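Local coordinates for protein malate dehydrogenase (Porphyromonas gingivalis, PDB 3FI9) that probably catalyses the NAD-dependent interconversion of malate and oxaloacetate, at residues Ala226-Ile229 / Lys230-Arg234; Leu158-Glu161 / Leu162-Phe166; Ala25-Ala28 / Ala29-Leu33. All blocks are in the same frame, centred on the assembly; numbering follows the deposited sequence.

All three contacts are local, along a helix or at its C-terminal end, and all touch the second subunit. Interaction 3 (25-33) belongs to the NAD-binding domain; interactions 1 (226-234) and 2 (158-166) belong to the C-terminal domain. Measured between centres, interaction 1 lies about 19 Å from interaction 2 and about 26 Å from interaction 3, while interaction 2 lies about 29 Å from interaction 3. Glu52 of the second subunit joins the first two, packing on Ile228 and pairing with Lys164. Around the predicted active site, the side chains of Ile228 and Glu161 each come to about 5 Å from that of Arg157, a predicted substrate residue, while Arg234 comes to about 4 Å from Met19 and Ala25 to about 6 Å from Ala16, both predicted to bind NAD.

Interaction 1 of 3, residues Ala226-Ile229 / Lys230-Arg234; sequences ANII and KLRGR
Asn227 and Lys230 both carry CG trans to the main-chain nitrogen (chi1 -178° and 169°), and the lysine chain then bends at its third and fourth torsions, curling NZ back toward the amide. The result is a weak hydrogen bond from Lys230 NZ to Asn227 OD1, 3.5 Å long. The other branch of the same amide meets a methyl group: Asn227 ND2 lies 3.5 Å from Leu231 CD1, the leucine crossing the asparagine at a slant. Leu231 CG also rests close to the carbonyl of Asn227, at 3.2 Å from its O.

One residue along, Ile228 and Arg232 run side by side in the same direction, with Ile228 CG2 touching Arg232 CD at 3.8 Å. Arg232 N hydrogen-bonds Ile228 O (2.7 Å). This is the C-terminal end of helix 224-232, and Gly233 brings it to a close: it is the first residue to leave helical backbone angles, with a positive phi of 85°, a conformation that glycine adopts readily. Gly233 N still bonds back to Ile229 O at 2.8 Å, approaching from above the carbonyl plane.

Beyond the glycine the chain folds back, setting Arg234 O 3.3 Å from Ile229 CA in a CA-H...O contact; this buried oxygen has no hydrogen-bond partner in the model. The guanidinium of Arg232 leads away from the turn, where NH1 hydrogen-bonds Gln238 and forms a salt bridge with Glu53 of the second subunit. Gly49 of that subunit packs against both Leu231 and Arg232.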
ATOM      1  N   ALA A 226      -0.276 -19.466  -6.807  1.00 20.23           N
ATOM      2  CA  ALA A 226       0.609 -20.431  -6.139  1.00 19.50           C
ATOM      3  C   ALA A 226       2.062 -19.980  -6.037  1.00 19.58           C
ATOM      4  O   ALA A 226       2.745 -20.217  -5.035  1.00 19.61           O
ATOM      5  CB  ALA A 226       0.554 -21.763  -6.880  1.00 20.81           C
ATOM      6  N   ASN A 227       2.577 -19.381  -7.111  1.00 19.95           N
ATOM      7  CA  ASN A 227       3.962 -18.913  -7.106  1.00 19.90           C
ATOM      8  C   ASN A 227       4.137 -17.784  -6.060  1.00 19.37           C
ATOM      9  O   ASN A 227       5.104 -17.800  -5.295  1.00 17.85           O
ATOM     10  CB  ASN A 227       4.344 -18.440  -8.527  1.00 19.33           C
ATOM     11  CG  ASN A 227       5.819 -17.978  -8.640  1.00 22.76           C
ATOM     12  OD1 ASN A 227       6.748 -18.750  -8.422  1.00 23.07           O
ATOM     13  ND2 ASN A 227       6.018 -16.732  -9.011  1.00 21.82           N
ATOM     14  N   ILE A 228       3.223 -16.800  -6.013  1.00 18.87           N
ATOM     15  CA  ILE A 228       3.343 -15.761  -4.964  1.00 18.55           C
ATOM     16  C   ILE A 228       3.363 -16.440  -3.575  1.00 19.81           C
ATOM     17  O   ILE A 228       4.170 -16.113  -2.719  1.00 20.11           O
ATOM     18  CB  ILE A 228       2.195 -14.698  -5.008  1.00 18.94           C
ATOM     19  CG1 ILE A 228       2.206 -13.953  -6.353  1.00 17.03           C
ATOM     20  CG2 ILE A 228       2.259 -13.703  -3.784  1.00 15.50           C
ATOM     21  CD1 ILE A 228       3.558 -13.466  -6.731  1.00 15.82           C
ATOM     22  N   ILE A 229       2.487 -17.407  -3.365  1.00 22.22           N
ATOM     23  CA  ILE A 229       2.443 -18.113  -2.075  1.00 24.00           C
ATOM     24  C   ILE A 229       3.770 -18.779  -1.743  1.00 24.91           C
ATOM     25  O   ILE A 229       4.253 -18.734  -0.592  1.00 25.24           O
ATOM     26  CB  ILE A 229       1.319 -19.169  -2.042  1.00 24.66           C
ATOM     27  CG1 ILE A 229      -0.039 -18.463  -2.030  1.00 24.28           C
ATOM     28  CG2 ILE A 229       1.481 -20.112  -0.809  1.00 25.66           C
ATOM     29  CD1 ILE A 229      -1.235 -19.325  -2.399  1.00 24.17           C
ATOM     30  N   LYS A 230       4.383 -19.369  -2.753  1.00 25.33           N
ATOM     31  CA  LYS A 230       5.631 -20.097  -2.538  1.00 26.39           C
ATOM     32  C   LYS A 230       6.733 -19.075  -2.246  1.00 25.51           C
ATOM     33  O   LYS A 230       7.662 -19.325  -1.511  1.00 24.83           O
ATOM     34  CB  LYS A 230       5.959 -20.887  -3.806  1.00 27.03           C
ATOM     35  CG  LYS A 230       7.358 -21.488  -3.839  1.00 32.29           C
ATOM     36  CD  LYS A 230       7.719 -21.876  -5.280  1.00 38.07           C
ATOM     37  CE  LYS A 230       6.472 -22.405  -5.983  1.00 41.53           C
ATOM     38  NZ  LYS A 230       6.488 -22.085  -7.436  1.00 45.01           N
ATOM     39  N   LEU A 231       6.632 -17.900  -2.834  1.00 24.28           N
ATOM     40  CA  LEU A 231       7.730 -16.941  -2.669  1.00 24.43           C
ATOM     41  C   LEU A 231       7.539 -16.016  -1.457  1.00 24.54           C
ATOM     42  O   LEU A 231       8.508 -15.735  -0.752  1.00 23.20           O
ATOM     43  CB  LEU A 231       7.941 -16.141  -3.934  1.00 24.61           C
ATOM     44  CG  LEU A 231       8.174 -16.870  -5.251  1.00 24.60           C
ATOM     45  CD1 LEU A 231       8.056 -15.840  -6.364  1.00 22.13           C
ATOM     46  CD2 LEU A 231       9.544 -17.530  -5.302  1.00 24.37           C
ATOM     47  N   ARG A 232       6.303 -15.540  -1.241  1.00 23.79           N
ATOM     48  CA  ARG A 232       6.003 -14.647  -0.133  1.00 24.36           C
ATOM     49  C   ARG A 232       5.612 -15.349   1.121  1.00 25.41           C
ATOM     50  O   ARG A 232       5.633 -14.726   2.161  1.00 26.86           O
ATOM     51  CB  ARG A 232       4.840 -13.679  -0.451  1.00 24.39           C
ATOM     52  CG  ARG A 232       5.165 -12.651  -1.480  1.00 24.74           C
ATOM     53  CD  ARG A 232       4.145 -11.507  -1.365  1.00 22.50           C
ATOM     54  NE  ARG A 232       4.578 -10.635  -0.273  1.00 20.39           N
ATOM     55  CZ  ARG A 232       4.291  -9.334  -0.235  1.00 21.98           C
ATOM     56  NH1 ARG A 232       3.570  -8.835  -1.227  1.00 16.37           N
ATOM     57  NH2 ARG A 232       4.743  -8.561   0.742  1.00 18.49           N
ATOM     58  N   GLY A 233       5.178 -16.604   1.042  1.00 25.72           N
ATOM     59  CA  GLY A 233       4.729 -17.297   2.248  1.00 26.90           C
ATOM     60  C   GLY A 233       3.273 -17.017   2.579  1.00 27.62           C
ATOM     61  O   GLY A 233       2.777 -17.496   3.579  1.00 29.18           O
ATOM     62  N   ARG A 234       2.575 -16.242   1.742  1.00 27.27           N
ATOM     63  CA  ARG A 234       1.133 -16.008   1.908  1.00 27.20           C
ATOM     64  C   ARG A 234       0.554 -15.687   0.538  1.00 25.44           C
ATOM     65  O   ARG A 234       1.307 -15.474  -0.393  1.00 25.43           O
ATOM     66  CB  ARG A 234       0.869 -14.821   2.840  1.00 27.79           C
ATOM     67  CG  ARG A 234       1.836 -13.683   2.625  1.00 30.51           C
ATOM     68  CD  ARG A 234       1.351 -12.387   3.251  1.00 35.45           C
ATOM     69  NE  ARG A 234       0.933 -12.579   4.631  1.00 41.91           N
ATOM     70  CZ  ARG A 234       1.763 -12.725   5.662  1.00 41.24           C
ATOM     71  NH1 ARG A 234       3.070 -12.675   5.483  1.00 42.86           N
ATOM     72  NH2 ARG A 234       1.272 -12.896   6.875  1.00 41.99           N
TER

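Interaction 2 of 3, residues Leu158-Glu161 / Leu162-Phe166; sequences LQSE and LAKHF
Lys164 NZ is held by two carboxylates. Within the helix it pairs with Glu161, lying 3.1 Å from Glu161 OE2 and a weaker 3.4 Å from Glu161 OE1; from across the dimer interface comes its stronger partner, Glu52 of the second subunit. The ammonium meets Glu161 OE2 from above the carboxylate plane, 38° out of it. Two bends make this i to i+3 salt bridge possible: Glu161 folds at chi2 (-65°) and Lys164 at chi3 (54°), which lets the two chains run alongside each other in the same direction. Glu161 in turn has a second cation, since its OE1 is in a salt bridge with Arg220. Positive groups thus meet this buried carboxylate from both its own helix and another, probably favouring its ionised form.

On its way to the ammonium, the lysine chain covers the preceding turn. Lys164 CG sits 3.3 Å from Ser160 O, and Lys164 CD lies 3.7 Å from Ser160 OG. Leu158 and Leu162 form an apolar pair, side by side and pointing alike, with Leu158 CG 4.0 Å from Leu162 CD1. Regular i to i+4 bonds underlie these contacts, among them Ala163 N to Gln159 O (2.9 Å). Near the end of the helix, His165 NE2 hydrogen-bonds Lys208 O.

Helix 153-166 is wedged between neighbours in the C-terminal domain: Leu158, Glu161 and His165 pack on Leu217 of helix 211-222, Leu162 and Ala163 lie against Val173 of strand 173-174, and Arg55 of the second subunit covers Ser160 and Lys164.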
ATOM      1  N   LEU A 158       0.243 -12.134 -17.407  1.00 14.53           N
ATOM      2  CA  LEU A 158       0.706 -12.452 -18.769  1.00 15.07           C
ATOM      3  C   LEU A 158       1.661 -11.375 -19.297  1.00 15.36           C
ATOM      4  O   LEU A 158       2.685 -11.680 -19.915  1.00 15.79           O
ATOM      5  CB  LEU A 158      -0.467 -12.689 -19.714  1.00 14.32           C
ATOM      6  CG  LEU A 158      -0.140 -12.995 -21.185  1.00 17.22           C
ATOM      7  CD1 LEU A 158       0.577 -14.306 -21.313  1.00 18.99           C
ATOM      8  CD2 LEU A 158      -1.452 -13.088 -21.997  1.00 19.48           C
ATOM      9  N   GLN A 159       1.323 -10.117 -19.059  1.00 14.19           N
ATOM     10  CA  GLN A 159       2.201  -9.016 -19.457  1.00 14.68           C
ATOM     11  C   GLN A 159       3.569  -9.141 -18.814  1.00 15.12           C
ATOM     12  O   GLN A 159       4.610  -9.024 -19.486  1.00 16.73           O
ATOM     13  CB  GLN A 159       1.574  -7.649 -19.131  1.00 12.50           C
ATOM     14  CG  GLN A 159       2.412  -6.450 -19.646  1.00 16.36           C
ATOM     15  CD  GLN A 159       1.936  -5.119 -19.088  1.00 17.36           C
ATOM     16  OE1 GLN A 159       1.768  -4.987 -17.868  1.00 17.13           O
ATOM     17  NE2 GLN A 159       1.729  -4.126 -19.961  1.00 14.63           N
ATOM     18  N   SER A 160       3.582  -9.374 -17.511  1.00 15.14           N
ATOM     19  CA  SER A 160       4.843  -9.517 -16.802  1.00 15.98           C
ATOM     20  C   SER A 160       5.699 -10.688 -17.318  1.00 16.41           C
ATOM     21  O   SER A 160       6.896 -10.542 -17.597  1.00 16.59           O
ATOM     22  CB  SER A 160       4.563  -9.699 -15.313  1.00 16.13           C
ATOM     23  OG  SER A 160       5.771  -9.937 -14.602  1.00 16.85           O
ATOM     24  N   GLU A 161       5.074 -11.844 -17.456  1.00 16.37           N
ATOM     25  CA  GLU A 161       5.780 -13.036 -17.900  1.00 16.73           C
ATOM     26  C   GLU A 161       6.340 -12.860 -19.309  1.00 16.21           C
ATOM     27  O   GLU A 161       7.475 -13.242 -19.546  1.00 17.40           O
ATOM     28  CB  GLU A 161       4.905 -14.298 -17.768  1.00 17.07           C
ATOM     29  CG  GLU A 161       4.489 -14.683 -16.309  1.00 17.35           C
ATOM     30  CD  GLU A 161       5.654 -15.069 -15.411  1.00 20.85           C
ATOM     31  OE1 GLU A 161       6.639 -15.687 -15.879  1.00 21.77           O
ATOM     32  OE2 GLU A 161       5.581 -14.770 -14.210  1.00 24.29           O
ATOM     33  N   LEU A 162       5.588 -12.221 -20.222  1.00 16.73           N
ATOM     34  CA  LEU A 162       6.108 -11.856 -21.561  1.00 16.24           C
ATOM     35  C   LEU A 162       7.274 -10.870 -21.514  1.00 17.00           C
ATOM     36  O   LEU A 162       8.287 -11.053 -22.227  1.00 16.28           O
ATOM     37  CB  LEU A 162       5.001 -11.308 -22.458  1.00 16.45           C
ATOM     38  CG  LEU A 162       4.075 -12.393 -23.061  1.00 16.33           C
ATOM     39  CD1 LEU A 162       2.793 -11.739 -23.519  1.00 18.51           C
ATOM     40  CD2 LEU A 162       4.773 -13.123 -24.243  1.00 15.74           C
ATOM     41  N   ALA A 163       7.162  -9.839 -20.678  1.00 15.77           N
ATOM     42  CA  ALA A 163       8.263  -8.888 -20.557  1.00 16.41           C
ATOM     43  C   ALA A 163       9.538  -9.547 -19.995  1.00 17.36           C
ATOM     44  O   ALA A 163      10.636  -9.293 -20.494  1.00 17.31           O
ATOM     45  CB  ALA A 163       7.841  -7.632 -19.720  1.00 16.79           C
ATOM     46  N   LYS A 164       9.385 -10.441 -19.028  1.00 18.15           N
ATOM     47  CA  LYS A 164      10.530 -11.200 -18.510  1.00 20.24           C
ATOM     48  C   LYS A 164      11.199 -12.087 -19.572  1.00 21.04           C
ATOM     49  O   LYS A 164      12.436 -12.131 -19.662  1.00 20.97           O
ATOM     50  CB  LYS A 164      10.100 -12.060 -17.315  1.00 19.70           C
ATOM     51  CG  LYS A 164       9.753 -11.235 -16.050  1.00 22.69           C
ATOM     52  CD  LYS A 164       8.834 -11.999 -15.088  1.00 27.91           C
ATOM     53  CE  LYS A 164       9.387 -13.359 -14.706  1.00 26.70           C
ATOM     54  NZ  LYS A 164       8.564 -13.998 -13.628  1.00 27.49           N
ATOM     55  N   HIS A 165      10.383 -12.826 -20.331  1.00 21.59           N
ATOM     56  CA  HIS A 165      10.880 -13.670 -21.426  1.00 22.78           C
ATOM     57  C   HIS A 165      11.724 -12.869 -22.413  1.00 22.76           C
ATOM     58  O   HIS A 165      12.813 -13.290 -22.810  1.00 22.17           O
ATOM     59  CB  HIS A 165       9.731 -14.363 -22.199  1.00 22.48           C
ATOM     60  CG  HIS A 165      10.220 -15.191 -23.345  1.00 23.27           C
ATOM     61  ND1 HIS A 165      10.746 -16.458 -23.175  1.00 24.24           N
ATOM     62  CD2 HIS A 165      10.359 -14.898 -24.662  1.00 22.99           C
ATOM     63  CE1 HIS A 165      11.130 -16.931 -24.348  1.00 24.45           C
ATOM     64  NE2 HIS A 165      10.913 -16.001 -25.264  1.00 24.29           N
ATOM     65  N   PHE A 166      11.220 -11.712 -22.806  1.00 22.86           N
ATOM     66  CA  PHE A 166      11.869 -10.903 -23.855  1.00 23.32           C
ATOM     67  C   PHE A 166      12.921  -9.974 -23.275  1.00 23.81           C
ATOM     68  O   PHE A 166      13.679  -9.351 -23.999  1.00 23.51           O
ATOM     69  CB  PHE A 166      10.824 -10.131 -24.658  1.00 22.93           C
ATOM     70  CG  PHE A 166      10.064 -11.000 -25.645  1.00 24.29           C
ATOM     71  CD1 PHE A 166      10.670 -11.418 -26.835  1.00 27.84           C
ATOM     72  CD2 PHE A 166       8.776 -11.426 -25.369  1.00 25.73           C
ATOM     73  CE1 PHE A 166       9.982 -12.223 -27.762  1.00 27.32           C
ATOM     74  CE2 PHE A 166       8.067 -12.231 -26.292  1.00 27.85           C
ATOM     75  CZ  PHE A 166       8.675 -12.636 -27.472  1.00 28.10           C
TER

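Interaction 3 of 3, residues Ala25-Ala28 / Ala29-Leu33; sequences AQTA and AMMRL
Gln26 and Met30 lie side by side, Met30 SD resting 3.8 Å from Gln26 NE2 and 4.0 Å from Gln26 CG. Thr27 and Met31 run alongside each other too: Met31, extended beyond CG (chi2 -177°), brings its CE to 3.7 Å from Thr27 CG2. Leu33 points back at the turn, and its CD1 lies 4.1 Å from Ala28 CB.

The main chain closes helix 19-30 with a Schellman motif. Arg32 takes a positive phi (49°), Arg32 N bonds Ala29 O at 3.0 Å, and Leu33 N reaches back to Ala28 O in a straight but weak bond of 3.4 Å. This helix is the crossover of the beta-alpha-beta unit between strands 10-14 and 37-40 in the Rossmann fold; Ala28 packs on Leu11 and Leu37, one from each strand.

Polar ends turn to partners beyond the turn. Gln26 OE1 accepts hydrogen bonds from Asn23 and Gln238 of the second subunit, Thr27 OG1 bonds Asn23 O in its own chain, and Arg32 reaches Leu3 O and makes a cation-pi contact with Tyr5.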
ATOM      1  N   ALA A  25      -7.504  -0.046   1.822  1.00 14.49           N
ATOM      2  CA  ALA A  25      -7.820   1.159   2.547  1.00 13.52           C
ATOM      3  C   ALA A  25      -6.752   2.200   2.304  1.00 13.57           C
ATOM      4  O   ALA A  25      -7.058   3.363   2.097  1.00 13.26           O
ATOM      5  CB  ALA A  25      -7.915   0.866   4.087  1.00 13.03           C
ATOM      6  N   GLN A  26      -5.499   1.787   2.377  1.00 12.69           N
ATOM      7  CA  GLN A  26      -4.374   2.699   2.157  1.00 13.40           C
ATOM      8  C   GLN A  26      -4.414   3.176   0.695  1.00 14.11           C
ATOM      9  O   GLN A  26      -4.179   4.320   0.413  1.00 13.66           O
ATOM     10  CB  GLN A  26      -3.044   1.979   2.482  1.00 14.24           C
ATOM     11  CG  GLN A  26      -1.789   2.900   2.130  1.00 13.76           C
ATOM     12  CD  GLN A  26      -0.475   2.179   2.359  1.00 14.59           C
ATOM     13  OE1 GLN A  26      -0.420   1.124   3.000  1.00 15.74           O
ATOM     14  NE2 GLN A  26       0.598   2.724   1.785  1.00 14.76           N
ATOM     15  N   THR A  27      -4.740   2.283  -0.237  1.00 13.67           N
ATOM     16  CA  THR A  27      -4.763   2.673  -1.638  1.00 14.07           C
ATOM     17  C   THR A  27      -5.878   3.664  -1.943  1.00 14.86           C
ATOM     18  O   THR A  27      -5.684   4.652  -2.702  1.00 15.87           O
ATOM     19  CB  THR A  27      -4.855   1.417  -2.540  1.00 13.40           C
ATOM     20  OG1 THR A  27      -3.709   0.592  -2.278  1.00 15.08           O
ATOM     21  CG2 THR A  27      -4.891   1.789  -4.062  1.00 13.42           C
ATOM     22  N   ALA A  28      -7.052   3.402  -1.395  1.00 13.50           N
ATOM     23  CA  ALA A  28      -8.186   4.305  -1.628  1.00 13.98           C
ATOM     24  C   ALA A  28      -7.899   5.694  -1.058  1.00 14.93           C
ATOM     25  O   ALA A  28      -8.207   6.722  -1.684  1.00 13.96           O
ATOM     26  CB  ALA A  28      -9.434   3.738  -0.952  1.00 14.02           C
ATOM     27  N   ALA A  29      -7.304   5.723   0.122  1.00 14.80           N
ATOM     28  CA  ALA A  29      -6.925   7.003   0.729  1.00 15.76           C
ATOM     29  C   ALA A  29      -5.860   7.723  -0.089  1.00 15.89           C
ATOM     30  O   ALA A  29      -5.968   8.922  -0.326  1.00 16.38           O
ATOM     31  CB  ALA A  29      -6.457   6.776   2.193  1.00 15.80           C
ATOM     32  N   MET A  30      -4.811   7.018  -0.535  1.00 14.76           N
ATOM     33  CA  MET A  30      -3.812   7.693  -1.360  1.00 14.30           C
ATOM     34  C   MET A  30      -4.403   8.278  -2.623  1.00 15.11           C
ATOM     35  O   MET A  30      -3.989   9.355  -3.091  1.00 14.87           O
ATOM     36  CB  MET A  30      -2.677   6.717  -1.775  1.00 13.71           C
ATOM     37  CG  MET A  30      -1.750   6.316  -0.630  1.00 12.30           C
ATOM     38  SD  MET A  30      -0.486   5.028  -0.993  1.00  7.81           S
ATOM     39  CE  MET A  30       0.467   6.028  -2.232  1.00 10.50           C
ATOM     40  N   MET A  31      -5.329   7.528  -3.233  1.00 14.78           N
ATOM     41  CA  MET A  31      -5.923   7.949  -4.504  1.00 14.01           C
ATOM     42  C   MET A  31      -6.929   9.112  -4.309  1.00 14.52           C
ATOM     43  O   MET A  31      -7.471   9.612  -5.268  1.00 14.36           O
ATOM     44  CB  MET A  31      -6.637   6.775  -5.195  1.00 13.48           C
ATOM     45  CG  MET A  31      -5.687   5.770  -5.900  1.00 15.19           C
ATOM     46  SD  MET A  31      -6.677   4.453  -6.771  1.00  8.16           S
ATOM     47  CE  MET A  31      -5.299   3.454  -7.368  1.00 16.30           C
ATOM     48  N   ARG A  32      -7.205   9.456  -3.055  1.00 14.18           N
ATOM     49  CA  ARG A  32      -8.173  10.490  -2.709  1.00 14.08           C
ATOM     50  C   ARG A  32      -9.485  10.288  -3.443  1.00 14.60           C
ATOM     51  O   ARG A  32      -9.992  11.204  -4.100  1.00 14.60           O
ATOM     52  CB  ARG A  32      -7.572  11.907  -2.940  1.00 15.22           C
ATOM     53  CG  ARG A  32      -6.391  12.140  -1.968  1.00 16.62           C
ATOM     54  CD  ARG A  32      -5.627  13.471  -2.271  1.00 18.72           C
ATOM     55  NE  ARG A  32      -6.411  14.652  -1.884  1.00 21.09           N
ATOM     56  CZ  ARG A  32      -6.589  15.052  -0.632  1.00 23.70           C
ATOM     57  NH1 ARG A  32      -6.068  14.351   0.359  1.00 24.05           N
ATOM     58  NH2 ARG A  32      -7.275  16.159  -0.366  1.00 23.33           N
ATOM     59  N   LEU A  33     -10.042   9.079  -3.311  1.00 14.97           N
ATOM     60  CA  LEU A  33     -11.301   8.770  -3.989  1.00 14.60           C
ATOM     61  C   LEU A  33     -12.433   9.510  -3.283  1.00 13.98           C
ATOM     62  O   LEU A  33     -13.236  10.188  -3.943  1.00 15.28           O
ATOM     63  CB  LEU A  33     -11.571   7.268  -4.000  1.00 11.90           C
ATOM     64  CG  LEU A  33     -10.427   6.453  -4.630  1.00 13.80           C
ATOM     65  CD1 LEU A  33     -10.754   4.912  -4.610  1.00 13.81           C
ATOM     66  CD2 LEU A  33     -10.161   6.959  -6.053  1.00 10.66           C
TER